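Peptidoglycan-binding domain 1 (Burkholderia, PDB 5NM7) probably cleaves bacterial cell-wall peptidoglycan as a modular phage endolysin, joining a peptidoglycan-binding domain to a lysozyme-like N-acetylmuramidase domain. Local coordinates at residues A[169-178]-A[196-204]. Residues are numbered along the deposited sequence; the frame is centred on the assembly and turned at random.
Sequences GACALEATSW and VFAFVDAMK
The indole of W178 lies between V200, whose two methyls press on one face, and T176 CG2 on the opposite face. This sandwich belongs to the lysozyme-like N-acetylmuramidase domain, where helix 169-174 and the middle strand, 176-178, of a small antiparallel sheet pack on helix 196-205. V200 CG2 makes a CH-pi contact with the six-membered ring, 3.9 Å from its centroid and 24° off the normal, while CG1 reaches the outer rim, 3.5 Å from W178 CH2. F199 meets the same indole edge-on in an offset edge-to-face pair, planes at 88°, with F199 CE2 3.7 Å from W178 CD1. F199 CG, anti to the backbone N, carries the ring toward the five-membered side of the indole. M203 completes this end: its CG lies 3.5 Å from W178 CB and also rests against one face of the F199 ring.

Toward the start of helix 196-205 L173, V196, F197 and A170 carry the contact. L173 points at the helix, its CB against V196 CG2 (3.7 Å) and V200 CG2, and its CD1 against the F197 ring, 3.5 Å from CE2. V196 CG2 also touches the CG of E174, whose carboxylate turns to Q125 and W188. A170 CB closes this end against V196 CG1 and F197 CZ.

No hydrogen bond joins the two segments; those that fix the indole lie within the helix-to-strand turn. T176 OG1 donates to A172 O (2.8 Å), which ties the start of the strand back to the helix. L173 O accepts from both T176 N and the indole, and the W178 NE1 to L173 O bond, 3.3 Å long and nearly straight at 171°, lies in the indole plane.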
loop_
_atom_site.group_PDB
_atom_site.type_symbol
_atom_site.label_atom_id
_atom_site.label_comp_id
_atom_site.label_asym_id
_atom_site.label_seq_id
_atom_site.Cartn_x
_atom_site.Cartn_y
_atom_site.Cartn_z
ATOM N N GLY A 169 2.538 3.038 -25.683
ATOM C CA GLY A 169 3.335 2.903 -24.464
ATOM C C GLY A 169 2.888 3.842 -23.378
ATOM O O GLY A 169 2.614 3.406 -22.266
ATOM N N ALA A 170 2.733 5.124 -23.722
ATOM C CA ALA A 170 2.305 6.113 -22.741
ATOM C C ALA A 170 0.909 5.834 -22.229
ATOM O O ALA A 170 0.668 5.876 -21.005
ATOM C CB ALA A 170 2.391 7.530 -23.322
ATOM N N CYS A 171 -0.024 5.549 -23.140
ATOM C CA CYS A 171 -1.405 5.272 -22.756
ATOM C C CYS A 171 -1.542 4.061 -21.834
ATOM O O CYS A 171 -2.307 4.078 -20.848
ATOM C CB CYS A 171 -2.285 5.098 -23.981
ATOM S SG CYS A 171 -2.628 6.698 -24.791
ATOM N N ALA A 172 -0.790 3.011 -22.159
ATOM C CA ALA A 172 -0.851 1.782 -21.362
ATOM C C ALA A 172 -0.395 2.031 -19.921
ATOM O O ALA A 172 -1.032 1.520 -18.998
ATOM C CB ALA A 172 0.003 0.678 -21.986
ATOM N N LEU A 173 0.676 2.803 -19.740
ATOM C CA LEU A 173 1.192 3.131 -18.393
ATOM C C LEU A 173 0.198 4.007 -17.658
ATOM O O LEU A 173 -0.032 3.819 -16.468
ATOM C CB LEU A 173 2.536 3.806 -18.464
ATOM C CG LEU A 173 3.682 3.001 -19.139
ATOM C CD1 LEU A 173 4.917 3.867 -19.270
ATOM C CD2 LEU A 173 4.020 1.701 -18.433
ATOM N N GLU A 174 -0.400 4.948 -18.382
ATOM C CA GLU A 174 -1.490 5.782 -17.822
ATOM C C GLU A 174 -2.726 4.997 -17.362
ATOM O O GLU A 174 -3.382 5.384 -16.379
ATOM C CB GLU A 174 -1.877 6.876 -18.847
ATOM C CG GLU A 174 -0.807 7.939 -18.995
ATOM C CD GLU A 174 -1.184 9.010 -20.022
ATOM O OE1 GLU A 174 -2.116 8.778 -20.804
ATOM O OE2 GLU A 174 -0.555 10.067 -19.982
ATOM N N ALA A 175 -3.030 3.883 -18.038
ATOM C CA ALA A 175 -4.143 3.021 -17.757
ATOM C C ALA A 175 -3.788 1.909 -16.754
ATOM O O ALA A 175 -4.565 0.950 -16.610
ATOM C CB ALA A 175 -4.610 2.367 -19.032
ATOM N N THR A 176 -2.678 2.051 -16.052
ATOM C CA THR A 176 -2.266 1.048 -15.083
ATOM C C THR A 176 -2.145 1.706 -13.711
ATOM O O THR A 176 -1.716 2.852 -13.618
ATOM C CB THR A 176 -0.942 0.423 -15.525
ATOM O OG1 THR A 176 -1.159 -0.191 -16.793
ATOM C CG2 THR A 176 -0.471 -0.641 -14.533
ATOM N N SER A 177 -2.526 0.977 -12.665
ATOM C CA SER A 177 -2.250 1.426 -11.282
ATOM C C SER A 177 -0.971 0.856 -10.735
ATOM O O SER A 177 -0.672 -0.328 -10.957
ATOM C CB SER A 177 -3.419 1.064 -10.365
ATOM O OG SER A 177 -3.775 -0.303 -10.483
ATOM N N TRP A 178 -0.240 1.638 -9.953
ATOM C CA TRP A 178 1.132 1.304 -9.576
ATOM C C TRP A 178 1.375 1.333 -8.112
ATOM O O TRP A 178 0.969 2.258 -7.421
ATOM C CB TRP A 178 2.079 2.320 -10.207
ATOM C CG TRP A 178 2.013 2.255 -11.681
ATOM C CD1 TRP A 178 1.133 2.896 -12.511
ATOM C CD2 TRP A 178 2.843 1.474 -12.518
ATOM N NE1 TRP A 178 1.345 2.545 -13.794
ATOM C CE2 TRP A 178 2.385 1.655 -13.836
ATOM C CE3 TRP A 178 3.909 0.607 -12.273
ATOM C CZ2 TRP A 178 2.985 1.047 -14.924
ATOM C CZ3 TRP A 178 4.490 -0.010 -13.351
ATOM C CH2 TRP A 178 4.025 0.197 -14.653
ATOM N N VAL A 196 4.851 10.340 -17.864
ATOM C CA VAL A 196 4.384 9.045 -17.317
ATOM C C VAL A 196 5.558 8.064 -17.128
ATOM O O VAL A 196 5.554 7.261 -16.205
ATOM C CB VAL A 196 3.252 8.419 -18.144
ATOM C CG1 VAL A 196 3.755 7.867 -19.474
ATOM C CG2 VAL A 196 2.525 7.333 -17.331
ATOM N N PHE A 197 6.573 8.143 -17.984
ATOM C CA PHE A 197 7.729 7.260 -17.859
ATOM C C PHE A 197 8.515 7.528 -16.609
ATOM O O PHE A 197 8.958 6.594 -15.954
ATOM C CB PHE A 197 8.603 7.335 -19.142
ATOM C CG PHE A 197 7.833 6.990 -20.370
ATOM C CD1 PHE A 197 7.258 7.993 -21.157
ATOM C CD2 PHE A 197 7.607 5.677 -20.709
ATOM C CE1 PHE A 197 6.501 7.679 -22.262
ATOM C CE2 PHE A 197 6.859 5.354 -21.826
ATOM C CZ PHE A 197 6.289 6.358 -22.594
ATOM N N ALA A 198 8.661 8.795 -16.242
ATOM C CA ALA A 198 9.357 9.156 -15.014
ATOM C C ALA A 198 8.555 8.715 -13.779
ATOM O O ALA A 198 9.132 8.306 -12.777
ATOM C CB ALA A 198 9.643 10.655 -14.947
ATOM N N PHE A 199 7.238 8.834 -13.864
ATOM C CA PHE A 199 6.355 8.358 -12.802
ATOM C C PHE A 199 6.573 6.855 -12.565
ATOM O O PHE A 199 6.816 6.403 -11.428
ATOM C CB PHE A 199 4.899 8.642 -13.133
ATOM C CG PHE A 199 3.939 8.025 -12.200
ATOM C CD1 PHE A 199 3.686 8.616 -10.972
ATOM C CD2 PHE A 199 3.289 6.841 -12.528
ATOM C CE1 PHE A 199 2.782 8.032 -10.083
ATOM C CE2 PHE A 199 2.380 6.274 -11.641
ATOM C CZ PHE A 199 2.134 6.871 -10.423
ATOM N N VAL A 200 6.515 6.102 -13.646
ATOM C CA VAL A 200 6.700 4.662 -13.564
ATOM C C VAL A 200 8.096 4.304 -13.054
ATOM O O VAL A 200 8.234 3.420 -12.215
ATOM C CB VAL A 200 6.324 3.974 -14.896
ATOM C CG1 VAL A 200 6.719 2.491 -14.916
ATOM C CG2 VAL A 200 4.838 4.107 -15.154
ATOM N N ASP A 201 9.133 4.978 -13.556
ATOM C CA ASP A 201 10.478 4.776 -13.044
ATOM C C ASP A 201 10.548 4.973 -11.540
ATOM O O ASP A 201 11.205 4.218 -10.852
ATOM C CB ASP A 201 11.496 5.703 -13.719
ATOM C CG ASP A 201 11.769 5.341 -15.188
ATOM O OD1 ASP A 201 11.543 4.205 -15.618
ATOM O OD2 ASP A 201 12.280 6.211 -15.908
ATOM N N ALA A 202 9.851 5.993 -11.024
ATOM C CA ALA A 202 9.835 6.221 -9.581
ATOM C C ALA A 202 9.149 5.048 -8.865
ATOM O O ALA A 202 9.604 4.577 -7.793
ATOM C CB ALA A 202 9.139 7.521 -9.251
ATOM N N MET A 203 8.047 4.582 -9.436
ATOM C CA MET A 203 7.303 3.476 -8.827
ATOM C C MET A 203 8.186 2.226 -8.732
ATOM O O MET A 203 8.009 1.401 -7.867
ATOM C CB MET A 203 6.040 3.141 -9.592
ATOM C CG MET A 203 5.009 4.263 -9.731
ATOM S SD MET A 203 4.426 4.832 -8.110
ATOM C CE MET A 203 5.402 6.254 -7.852
ATOM N N LYS A 204 9.108 2.077 -9.675
ATOM C CA LYS A 204 10.037 0.926 -9.666
ATOM C C LYS A 204 11.166 0.996 -8.642
ATOM O O LYS A 204 11.788 -0.035 -8.367
ATOM C CB LYS A 204 10.611 0.779 -11.076
ATOM C CG LYS A 204 9.629 0.367 -12.135
ATOM C CD LYS A 204 10.279 0.384 -13.522
ATOM C CE LYS A 204 9.360 -0.300 -14.516
ATOM N NZ LYS A 204 9.892 -0.125 -15.886
#